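Local coordinates for RNA 2',3'-cyclic phosphodiesterase (Deinococcus radiodurans, PDB 5H7E), which belongs to the LigT-like phosphoesterase family of the 2H clan, at residues G31-V36 with P138-L143. Sequence-based numbering, arbitrary orientation.
Sequences GNWRAV and PRLPPL
The indole NE1 of Trp-33 points at the carbonyl O of Pro-138, and this weak hydrogen bond, 3.4 Å long and bent to 141° at the hydrogen, is the one polar link between 31-36 and 138-143. The fold is that of the LigT-like 2H phosphoesterases, built on an antiparallel sheet; the contact joins Gly-31 and Trp-33, beside short strand 34-35, to the proline-rich loop between strands 127-132 and 148-160. Its position, about 19 Å between its centre and that of the chain, puts it at the periphery of the fold.

The Pro-138 oxygen comes up to the edge of the indole, near the ring plane. Leu-140 meets the same ring differently: its CD2 methyl stands 3.3 Å above the plane, offset toward the rim. From there Leu-140 CD2 is 3.5 Å from Trp-33 NE1 and 3.7 Å from Trp-33 CE2. The methyl therefore bears on the nitrogen side of the indole and not on its centre. With CG beside the backbone N (chi1 -76°), the indole of Trp-33 carries NE1 out to the loop. The ring has further neighbours: Lys-133 makes a cation-pi contact with it, and Trp-92 of strand 91-97 touches both Trp-33 and Leu-140, whose side chains are buried. A sulfate ion, probably a crystallisation component, lies near the Trp-33 side chain.

Toward the exposed end, Gly-31, with a positive phi of 71°, approaches the proline ring only loosely, Gly-31 CA lying 4.3 Å from Pro-138 CD.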
ATOM      1  N   GLY A  31      16.930  18.050   0.542  1.00 54.79           N
ATOM      2  CA  GLY A  31      17.637  17.584  -0.638  1.00 48.80           C
ATOM      3  C   GLY A  31      16.720  16.963  -1.670  1.00 41.03           C
ATOM      4  O   GLY A  31      15.610  17.435  -1.915  1.00 56.21           O
ATOM      5  N   ASN A  32      17.181  15.884  -2.300  1.00 44.61           N
ATOM      6  CA  ASN A  32      16.453  15.308  -3.422  1.00 44.35           C
ATOM      7  C   ASN A  32      15.255  14.473  -2.996  1.00 39.75           C
ATOM      8  O   ASN A  32      14.596  13.897  -3.869  1.00 41.62           O
ATOM      9  CB  ASN A  32      17.357  14.423  -4.281  1.00 48.70           C
ATOM     10  CG  ASN A  32      18.327  15.234  -5.156  1.00 59.54           C
ATOM     11  OD1 ASN A  32      18.011  16.345  -5.569  1.00 64.22           O
ATOM     12  ND2 ASN A  32      19.502  14.678  -5.420  1.00 57.08           N
ATOM     13  N   TRP A  33      14.987  14.349  -1.690  1.00 40.69           N
ATOM     14  CA  TRP A  33      13.805  13.611  -1.252  1.00 36.94           C
ATOM     15  C   TRP A  33      12.529  14.309  -1.709  1.00 37.60           C
ATOM     16  O   TRP A  33      12.388  15.532  -1.587  1.00 41.82           O
ATOM     17  CB  TRP A  33      13.782  13.466   0.266  1.00 38.31           C
ATOM     18  CG  TRP A  33      14.727  12.450   0.848  1.00 32.02           C
ATOM     19  CD1 TRP A  33      15.794  12.708   1.667  1.00 33.64           C
ATOM     20  CD2 TRP A  33      14.639  11.017   0.745  1.00 29.06           C
ATOM     21  NE1 TRP A  33      16.388  11.530   2.041  1.00 38.22           N
ATOM     22  CE2 TRP A  33      15.719  10.481   1.483  1.00 30.96           C
ATOM     23  CE3 TRP A  33      13.801  10.141   0.053  1.00 27.36           C
ATOM     24  CZ2 TRP A  33      15.953   9.101   1.581  1.00 30.12           C
ATOM     25  CZ3 TRP A  33      14.013   8.765   0.171  1.00 30.09           C
ATOM     26  CH2 TRP A  33      15.112   8.261   0.921  1.00 29.74           C
ATOM     27  N   ARG A  34      11.584  13.511  -2.202  1.00 36.74           N
ATOM     28  CA  ARG A  34      10.281  13.962  -2.678  1.00 35.31           C
ATOM     29  C   ARG A  34       9.230  13.305  -1.796  1.00 30.24           C
ATOM     30  O   ARG A  34       9.071  12.077  -1.837  1.00 28.33           O
ATOM     31  CB  ARG A  34      10.049  13.558  -4.130  1.00 36.96           C
ATOM     32  CG  ARG A  34      10.999  14.248  -5.153  1.00 52.45           C
ATOM     33  CD  ARG A  34      10.824  13.614  -6.557  1.00 66.42           C
ATOM     34  NE  ARG A  34      11.545  12.335  -6.740  1.00 73.13           N
ATOM     35  CZ  ARG A  34      10.984  11.149  -7.010  1.00 69.89           C
ATOM     36  NH1 ARG A  34      11.761  10.078  -7.157  1.00 64.92           N
ATOM     37  NH2 ARG A  34       9.659  11.014  -7.127  1.00 72.77           N
ATOM     38  N   ALA A  35       8.518  14.118  -1.024  1.00 31.74           N
ATOM     39  CA  ALA A  35       7.538  13.589  -0.087  1.00 27.10           C
ATOM     40  C   ALA A  35       6.302  13.067  -0.791  1.00 26.43           C
ATOM     41  O   ALA A  35       5.821  13.655  -1.762  1.00 30.62           O
ATOM     42  CB  ALA A  35       7.135  14.666   0.921  1.00 30.14           C
ATOM     43  N   VAL A  36       5.768  11.965  -0.286  1.00 24.07           N
ATOM     44  CA  VAL A  36       4.495  11.409  -0.748  1.00 23.75           C
ATOM     45  C   VAL A  36       3.369  12.261  -0.177  1.00 26.19           C
ATOM     46  O   VAL A  36       3.393  12.607   0.998  1.00 26.64           O
ATOM     47  CB  VAL A  36       4.360   9.960  -0.300  1.00 25.36           C
ATOM     48  CG1 VAL A  36       2.958   9.399  -0.561  1.00 25.76           C
ATOM     49  CG2 VAL A  36       5.447   9.079  -0.998  1.00 27.40           C
ATOM     50  N   PRO A 138      20.537  14.198   2.417  1.00 63.61           N
ATOM     51  CA  PRO A 138      20.794  13.884   3.835  1.00 64.38           C
ATOM     52  C   PRO A 138      19.868  12.781   4.330  1.00 59.19           C
ATOM     53  O   PRO A 138      18.652  12.844   4.147  1.00 60.30           O
ATOM     54  CB  PRO A 138      20.517  15.215   4.555  1.00 60.03           C
ATOM     55  CG  PRO A 138      20.622  16.269   3.487  1.00 58.34           C
ATOM     56  CD  PRO A 138      20.129  15.597   2.223  1.00 56.83           C
ATOM     57  N   ARG A 139      20.451  11.761   4.953  1.00 65.31           N
ATOM     58  CA  ARG A 139      19.644  10.692   5.521  1.00 64.67           C
ATOM     59  C   ARG A 139      18.925  11.204   6.756  1.00 51.75           C
ATOM     60  O   ARG A 139      19.450  12.035   7.505  1.00 57.59           O
ATOM     61  CB  ARG A 139      20.499   9.476   5.882  1.00 69.62           C
ATOM     62  N   LEU A 140      17.752  10.722   6.947  1.00 53.35           N
ATOM     63  CA  LEU A 140      16.885  11.153   8.010  1.00 48.91           C
ATOM     64  C   LEU A 140      17.282  10.429   9.290  1.00 41.12           C
ATOM     65  O   LEU A 140      17.881   9.361   9.240  1.00 49.30           O
ATOM     66  CB  LEU A 140      15.434  10.832   7.665  1.00 53.69           C
ATOM     67  CG  LEU A 140      14.811  11.382   6.371  1.00 56.82           C
ATOM     68  CD1 LEU A 140      15.210  12.828   6.216  1.00 54.40           C
ATOM     69  CD2 LEU A 140      15.139  10.570   5.117  1.00 43.02           C
ATOM     70  N   PRO A 141      16.947  10.971  10.440  1.00 40.25           N
ATOM     71  CA  PRO A 141      17.217  10.259  11.674  1.00 39.27           C
ATOM     72  C   PRO A 141      16.200   9.152  11.863  1.00 32.35           C
ATOM     73  O   PRO A 141      15.101   9.225  11.302  1.00 29.22           O
ATOM     74  CB  PRO A 141      17.059  11.350  12.735  1.00 46.84           C
ATOM     75  CG  PRO A 141      16.034  12.211  12.167  1.00 50.51           C
ATOM     76  CD  PRO A 141      16.242  12.237  10.683  1.00 49.11           C
ATOM     77  N   PRO A 142      16.542   8.090  12.590  1.00 26.93           N
ATOM     78  CA  PRO A 142      15.548   7.082  12.934  1.00 28.82           C
ATOM     79  C   PRO A 142      14.392   7.683  13.724  1.00 22.46           C
ATOM     80  O   PRO A 142      14.586   8.530  14.608  1.00 24.85           O
ATOM     81  CB  PRO A 142      16.345   6.066  13.778  1.00 35.12           C
ATOM     82  CG  PRO A 142      17.583   6.736  14.129  1.00 36.11           C
ATOM     83  CD  PRO A 142      17.874   7.821  13.189  1.00 33.69           C
ATOM     84  N   LEU A 143      13.165   7.265  13.336  1.00 22.65           N
ATOM     85  CA  LEU A 143      11.947   7.664  14.013  1.00 20.02           C
ATOM     86  C   LEU A 143      11.139   6.434  14.385  1.00 20.32           C
ATOM     87  O   LEU A 143      11.225   5.411  13.713  1.00 22.56           O
ATOM     88  CB  LEU A 143      11.040   8.550  13.082  1.00 21.03           C
ATOM     89  CG  LEU A 143      11.703   9.803  12.549  1.00 23.77           C
ATOM     90  CD1 LEU A 143      10.673  10.500  11.597  1.00 25.69           C
ATOM     91  CD2 LEU A 143      12.086  10.768  13.629  1.00 27.49           C
TER